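Long-range contacts in HTH-type transcriptional regulator PrpR (Mycobacterium tuberculosis, PDB 6D2S), which regulates, as a DNA-binding transcription factor, the genes for short-chain fatty acid catabolism through the glyoxylate and methylcitrate cycles: residues Gly162-Cys167 with Leu252-Pro257; Lys245-Asp250 with Lys259-Gly264. One frame throughout, in Å; residues are numbered along the deposited sequence. Where two conformers were deposited one is given.

Contact 1 of 2, residues Gly162-Cys167 with Leu252-Pro257. With CA (calcium ion), chain C.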
loop_
_atom_site.group_PDB
_atom_site.type_symbol
_atom_site.label_atom_id
_atom_site.label_comp_id
_atom_site.label_asym_id
_atom_site.label_seq_id
_atom_site.Cartn_x
_atom_site.Cartn_y
_atom_site.Cartn_z
ATOM N N GLY A 162 2.454 -5.210 -7.065
ATOM C CA GLY A 162 1.392 -4.751 -7.938
ATOM C C GLY A 162 1.196 -3.240 -7.932
ATOM O O GLY A 162 1.711 -2.510 -7.089
ATOM N N PHE A 163 0.415 -2.790 -8.915
ATOM C CA PHE A 163 0.199 -1.364 -9.155
ATOM C C PHE A 163 -0.357 -0.651 -7.919
ATOM O O PHE A 163 0.147 0.408 -7.528
ATOM C CB PHE A 163 -0.742 -1.209 -10.348
ATOM C CG PHE A 163 -0.826 0.190 -10.891
ATOM C CD1 PHE A 163 -1.768 1.076 -10.404
ATOM C CD2 PHE A 163 0.028 0.606 -11.903
ATOM C CE1 PHE A 163 -1.861 2.362 -10.915
ATOM C CE2 PHE A 163 -0.059 1.889 -12.416
ATOM C CZ PHE A 163 -1.000 2.769 -11.915
ATOM N N GLU A 164 -1.405 -1.205 -7.289
ATOM C CA GLU A 164 -1.968 -0.498 -6.141
ATOM C C GLU A 164 -1.032 -0.542 -4.941
ATOM O O GLU A 164 -1.075 0.363 -4.098
ATOM C CB GLU A 164 -3.350 -1.052 -5.769
ATOM C CG GLU A 164 -3.355 -2.454 -5.181
ATOM C CD GLU A 164 -3.504 -3.539 -6.236
ATOM O OE1 GLU A 164 -3.001 -3.359 -7.377
ATOM O OE2 GLU A 164 -4.142 -4.570 -5.919
ATOM N N THR A 165 -0.180 -1.572 -4.846
ATOM C CA THR A 165 0.793 -1.622 -3.757
ATOM C C THR A 165 1.806 -0.490 -3.884
ATOM O O THR A 165 2.140 0.163 -2.890
ATOM C CB THR A 165 1.488 -2.988 -3.744
ATOM O OG1 THR A 165 0.493 -4.017 -3.655
ATOM C CG2 THR A 165 2.449 -3.116 -2.554
ATOM N N VAL A 166 2.284 -0.231 -5.107
ATOM C CA VAL A 166 3.160 0.920 -5.345
ATOM C C VAL A 166 2.434 2.220 -5.018
ATOM O O VAL A 166 2.978 3.096 -4.339
ATOM C CB VAL A 166 3.665 0.935 -6.799
ATOM C CG1 VAL A 166 4.494 2.205 -7.056
ATOM C CG2 VAL A 166 4.493 -0.332 -7.117
ATOM N N CYS A 167 1.213 2.383 -5.540
ATOM C CA CYS A 167 0.482 3.638 -5.328
ATOM C C CYS A 167 0.275 3.903 -3.847
ATOM O O CYS A 167 0.460 5.028 -3.366
ATOM C CB CYS A 167 -0.872 3.612 -6.030
ATOM S SG CYS A 167 -0.804 3.733 -7.792
ATOM N N LEU A 252 -1.371 -10.461 -7.937
ATOM C CA LEU A 252 -0.504 -9.376 -7.507
ATOM C C LEU A 252 -1.344 -8.197 -7.027
ATOM O O LEU A 252 -2.491 -8.025 -7.444
ATOM C CB LEU A 252 0.422 -8.942 -8.645
ATOM C CG LEU A 252 1.783 -8.346 -8.289
ATOM C CD1 LEU A 252 2.566 -9.254 -7.351
ATOM C CD2 LEU A 252 2.576 -8.092 -9.571
ATOM N N GLY A 253 -0.762 -7.383 -6.146
ATOM C CA GLY A 253 -1.479 -6.276 -5.545
ATOM C C GLY A 253 -2.317 -6.713 -4.357
ATOM O O GLY A 253 -2.787 -7.853 -4.309
ATOM N N TYR A 254 -2.517 -5.816 -3.389
ATOM C CA TYR A 254 -3.226 -6.204 -2.176
ATOM C C TYR A 254 -4.737 -6.218 -2.347
ATOM O O TYR A 254 -5.425 -6.777 -1.490
ATOM C CB TYR A 254 -2.853 -5.281 -1.005
ATOM C CG TYR A 254 -3.237 -3.822 -1.193
ATOM C CD1 TYR A 254 -4.535 -3.382 -0.935
ATOM C CD2 TYR A 254 -2.298 -2.883 -1.608
ATOM C CE1 TYR A 254 -4.883 -2.047 -1.108
ATOM C CE2 TYR A 254 -2.641 -1.547 -1.778
ATOM C CZ TYR A 254 -3.930 -1.137 -1.528
ATOM O OH TYR A 254 -4.266 0.193 -1.696
ATOM N N LEU A 255 -5.276 -5.629 -3.412
ATOM C CA LEU A 255 -6.724 -5.618 -3.580
ATOM C C LEU A 255 -7.218 -6.998 -4.004
ATOM O O LEU A 255 -6.640 -7.635 -4.890
ATOM C CB LEU A 255 -7.139 -4.551 -4.593
ATOM C CG LEU A 255 -6.995 -3.116 -4.064
ATOM C CD1 LEU A 255 -7.142 -2.072 -5.171
ATOM C CD2 LEU A 255 -7.999 -2.847 -2.940
ATOM N N GLY A 256 -8.279 -7.466 -3.353
ATOM C CA GLY A 256 -8.808 -8.784 -3.607
ATOM C C GLY A 256 -9.174 -8.979 -5.064
ATOM O O GLY A 256 -9.641 -8.057 -5.740
ATOM N N PRO A 257 -8.957 -10.189 -5.580
ATOM C CA PRO A 257 -9.347 -10.499 -6.958
ATOM C C PRO A 257 -10.839 -10.725 -7.149
ATOM O O PRO A 257 -11.250 -11.116 -8.245
ATOM C CB PRO A 257 -8.562 -11.789 -7.239
ATOM C CG PRO A 257 -8.506 -12.460 -5.914
ATOM C CD PRO A 257 -8.354 -11.351 -4.903
HETATM CA CA CA C . -3.834 -7.377 -9.151
HETATM O O HOH W 1 -2.525 -5.325 -9.049
HETATM O O HOH W 2 -5.133 -6.015 -7.806
HETATM O O HOH W 3 -4.945 -9.485 -8.108
#

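Contact 2 of 2, residues Lys245-Asp250 with Lys259-Gly264. With CA (calcium ion), chain C.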
loop_
_atom_site.group_PDB
_atom_site.type_symbol
_atom_site.label_atom_id
_atom_site.label_comp_id
_atom_site.label_asym_id
_atom_site.label_seq_id
_atom_site.Cartn_x
_atom_site.Cartn_y
_atom_site.Cartn_z
ATOM N N LYS A 245 -5.117 3.704 -13.080
ATOM C CA LYS A 245 -5.200 2.491 -13.875
ATOM C C LYS A 245 -6.099 1.501 -13.153
ATOM O O LYS A 245 -6.192 1.523 -11.920
ATOM C CB LYS A 245 -3.811 1.881 -14.101
ATOM C CG LYS A 245 -3.767 0.810 -15.168
ATOM C CD LYS A 245 -2.338 0.417 -15.499
ATOM C CE LYS A 245 -1.855 -0.682 -14.579
ATOM N NZ LYS A 245 -0.557 -1.257 -15.047
ATOM N N THR A 246 -6.751 0.632 -13.926
ATOM C CA THR A 246 -7.428 -0.502 -13.316
ATOM C C THR A 246 -6.390 -1.489 -12.803
ATOM O O THR A 246 -5.254 -1.540 -13.284
ATOM C CB THR A 246 -8.365 -1.211 -14.304
ATOM O OG1 THR A 246 -7.623 -1.664 -15.441
ATOM C CG2 THR A 246 -9.482 -0.288 -14.756
ATOM N N THR A 247 -6.787 -2.267 -11.807
ATOM C CA THR A 247 -5.958 -3.329 -11.263
ATOM C C THR A 247 -6.445 -4.653 -11.832
ATOM O O THR A 247 -7.650 -4.923 -11.839
ATOM C CB THR A 247 -6.031 -3.351 -9.738
ATOM O OG1 THR A 247 -7.322 -3.830 -9.334
ATOM C CG2 THR A 247 -5.833 -1.952 -9.189
ATOM N N ALA A 248 -5.516 -5.462 -12.324
ATOM C CA ALA A 248 -5.880 -6.784 -12.811
ATOM C C ALA A 248 -6.277 -7.671 -11.636
ATOM O O ALA A 248 -5.611 -7.676 -10.595
ATOM C CB ALA A 248 -4.721 -7.405 -13.586
ATOM N N ALA A 249 -7.377 -8.405 -11.799
ATOM C CA ALA A 249 -7.849 -9.356 -10.793
ATOM C C ALA A 249 -7.032 -10.632 -10.945
ATOM O O ALA A 249 -7.360 -11.520 -11.732
ATOM C CB ALA A 249 -9.342 -9.621 -10.951
ATOM N N ASP A 250 -5.946 -10.719 -10.178
ATOM C CA ASP A 250 -4.979 -11.798 -10.333
ATOM C C ASP A 250 -4.234 -12.031 -9.023
ATOM O O ASP A 250 -4.794 -11.810 -7.944
ATOM C CB ASP A 250 -4.009 -11.469 -11.472
ATOM C CG ASP A 250 -3.194 -10.224 -11.199
ATOM O OD1 ASP A 250 -2.296 -9.911 -12.010
ATOM O OD2 ASP A 250 -3.436 -9.567 -10.160
ATOM N N LYS A 259 -13.214 -8.599 -7.395
ATOM C CA LYS A 259 -13.829 -7.653 -8.318
ATOM C C LYS A 259 -12.762 -6.691 -8.818
ATOM O O LYS A 259 -11.617 -6.709 -8.363
ATOM C CB LYS A 259 -15.003 -6.911 -7.670
ATOM C CG LYS A 259 -14.693 -6.230 -6.352
ATOM C CD LYS A 259 -15.973 -5.683 -5.737
ATOM C CE LYS A 259 -15.695 -4.804 -4.532
ATOM N NZ LYS A 259 -16.963 -4.308 -3.930
ATOM N N ASN A 260 -13.152 -5.857 -9.780
ATOM C CA ASN A 260 -12.211 -4.972 -10.451
ATOM C C ASN A 260 -12.208 -3.593 -9.808
ATOM O O ASN A 260 -13.261 -3.031 -9.494
ATOM C CB ASN A 260 -12.544 -4.857 -11.940
ATOM C CG ASN A 260 -12.125 -6.088 -12.726
ATOM O OD1 ASN A 260 -12.967 -6.854 -13.191
ATOM N ND2 ASN A 260 -10.819 -6.280 -12.878
ATOM N N PHE A 261 -11.011 -3.056 -9.609
ATOM C CA PHE A 261 -10.828 -1.741 -9.020
ATOM C C PHE A 261 -10.060 -0.847 -9.981
ATOM O O PHE A 261 -9.334 -1.313 -10.864
ATOM C CB PHE A 261 -10.066 -1.823 -7.684
ATOM C CG PHE A 261 -10.759 -2.655 -6.635
ATOM C CD1 PHE A 261 -11.667 -2.078 -5.759
ATOM C CD2 PHE A 261 -10.501 -4.012 -6.526
ATOM C CE1 PHE A 261 -12.305 -2.842 -4.792
ATOM C CE2 PHE A 261 -11.134 -4.781 -5.560
ATOM C CZ PHE A 261 -12.037 -4.195 -4.694
ATOM N N ALA A 262 -10.235 0.454 -9.792
ATOM C CA ALA A 262 -9.358 1.457 -10.370
ATOM C C ALA A 262 -8.684 2.190 -9.225
ATOM O O ALA A 262 -9.312 2.463 -8.198
ATOM C CB ALA A 262 -10.120 2.442 -11.256
ATOM N N VAL A 263 -7.411 2.512 -9.409
ATOM C CA VAL A 263 -6.622 3.185 -8.389
ATOM C C VAL A 263 -5.882 4.342 -9.041
ATOM O O VAL A 263 -5.437 4.239 -10.187
ATOM C CB VAL A 263 -5.649 2.204 -7.705
ATOM C CG1 VAL A 263 -4.566 2.954 -6.950
ATOM C CG2 VAL A 263 -6.425 1.282 -6.777
ATOM N N GLY A 264 -5.773 5.451 -8.322
ATOM C CA GLY A 264 -5.135 6.625 -8.879
ATOM C C GLY A 264 -4.408 7.425 -7.826
ATOM O O GLY A 264 -4.664 7.302 -6.623
HETATM CA CA CA C . -3.834 -7.377 -9.151
HETATM O O HOH W 1 -2.525 -5.325 -9.049
HETATM O O HOH W 2 -5.133 -6.015 -7.806
HETATM O O HOH W 3 -4.945 -9.485 -8.108
#

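Contact 1 of 2, residues Gly162-Cys167 with Leu252-Pro257
The first turn of helix 163-170, with Gly162 as its N-cap residue, packs on the calcium-binding loop between strands 239-247 and 261-268, joining the IrrE-like region to the C-terminal, GAF-related region of PrpR. Glu164 does most of the work. Its CG is wedged between the backbone N and C (chi1 69°), and a bend at chi2 carries the carboxylate along the loop past Gly253. There the backbone N-H of Leu255 meets the anti lone pair of OE2, with Leu255 N to Glu164 OE2 2.9 Å and 156° at the hydrogen. The same carboxylate reaches the calcium ion through water: water 1 donates to Glu164 OE1 and water 2 to Glu164 OE2, each 2.6 Å away, and both waters bind the metal. Glu164 is thus a second-shell residue, holding two of the metal's waters, while Leu252 O binds the ion directly at 2.3 Å. The Tyr254 ring lies over the aliphatic part of Glu164 in a CH-pi contact, Glu164 CG being 3.8 Å from the ring centroid. Gly162 and Gly253 let the backbones come close, their CA atoms 4.0 Å apart. Beside them the branch point of Leu252 rests on the helix start, Leu252 CG 3.4 Å from Gly162 N.

Contact 2 of 2, residues Lys245-Asp250 with Lys259-Gly264
Strands 239-247 and 261-268 run antiparallel where Lys245-Thr247 meets Phe261-Val263; the axes of these short segments come within 4.5 Å, with 134° between their N-to-C directions, a strongly twisted pairing. They are neighbours in the five-stranded antiparallel sheet of the C-terminal region, and the loop joining them carries the calcium site. Lys245 and Val263 form a hydrogen-bonded pair with both bonds made: Lys245 N to Val263 O and Val263 N to Lys245 O are each 3.0 Å. One residue on, Thr246 and Ala262 are a non-hydrogen-bonded pair, their CA atoms only 4.0 Å apart. Phe261 O then takes the N-H of Thr247, and it also receives a CA-H...O contact from Thr246 CA at 3.2 Å.

On the sheet face of Lys245, Thr247 and Val263, the CG2 methyl of Thr247 approaches that of Val263 in the conformer given, facing helix 163-170, where Thr247 meets Glu164 and Val263 meets Glu164 and Cys167. Thr247 OG1 lies at the edge of the Phe261 ring, near its plane. Lys245 instead sends its amine to a salt bridge with Asp153, and on the other face Thr246 OG1 bonds to Glu225 N. Past the paired strands the chain turns to the metal. Ala248 offers its carbonyl, and Asp250 adds a single carboxylate oxygen, OD2, 2.4 Å from the calcium ion.

How the contacts relate
Contacts 1 and 2 lie about 8 Å apart, centre to centre, and share one calcium ion. Its shell holds three protein oxygens, two from contact 2 and one from contact 1, and three waters complete it. Segment 162-167 supplies no direct ligand, but it touches the sheet as well as the loop: Glu164 OE1 is 3.6 Å from Thr247 CG2, and Phe163 CD2 is 3.5 Å from Lys245 CE. Past the metal, the loop folds back on contact 2, with Gly256 O 3.6 Å from Phe261 CE2, though this part of the loop is poorly ordered. The ion gathers the first residues of the connection, Ala248 to Leu252, and helix 163-170 is docked on it through Glu164.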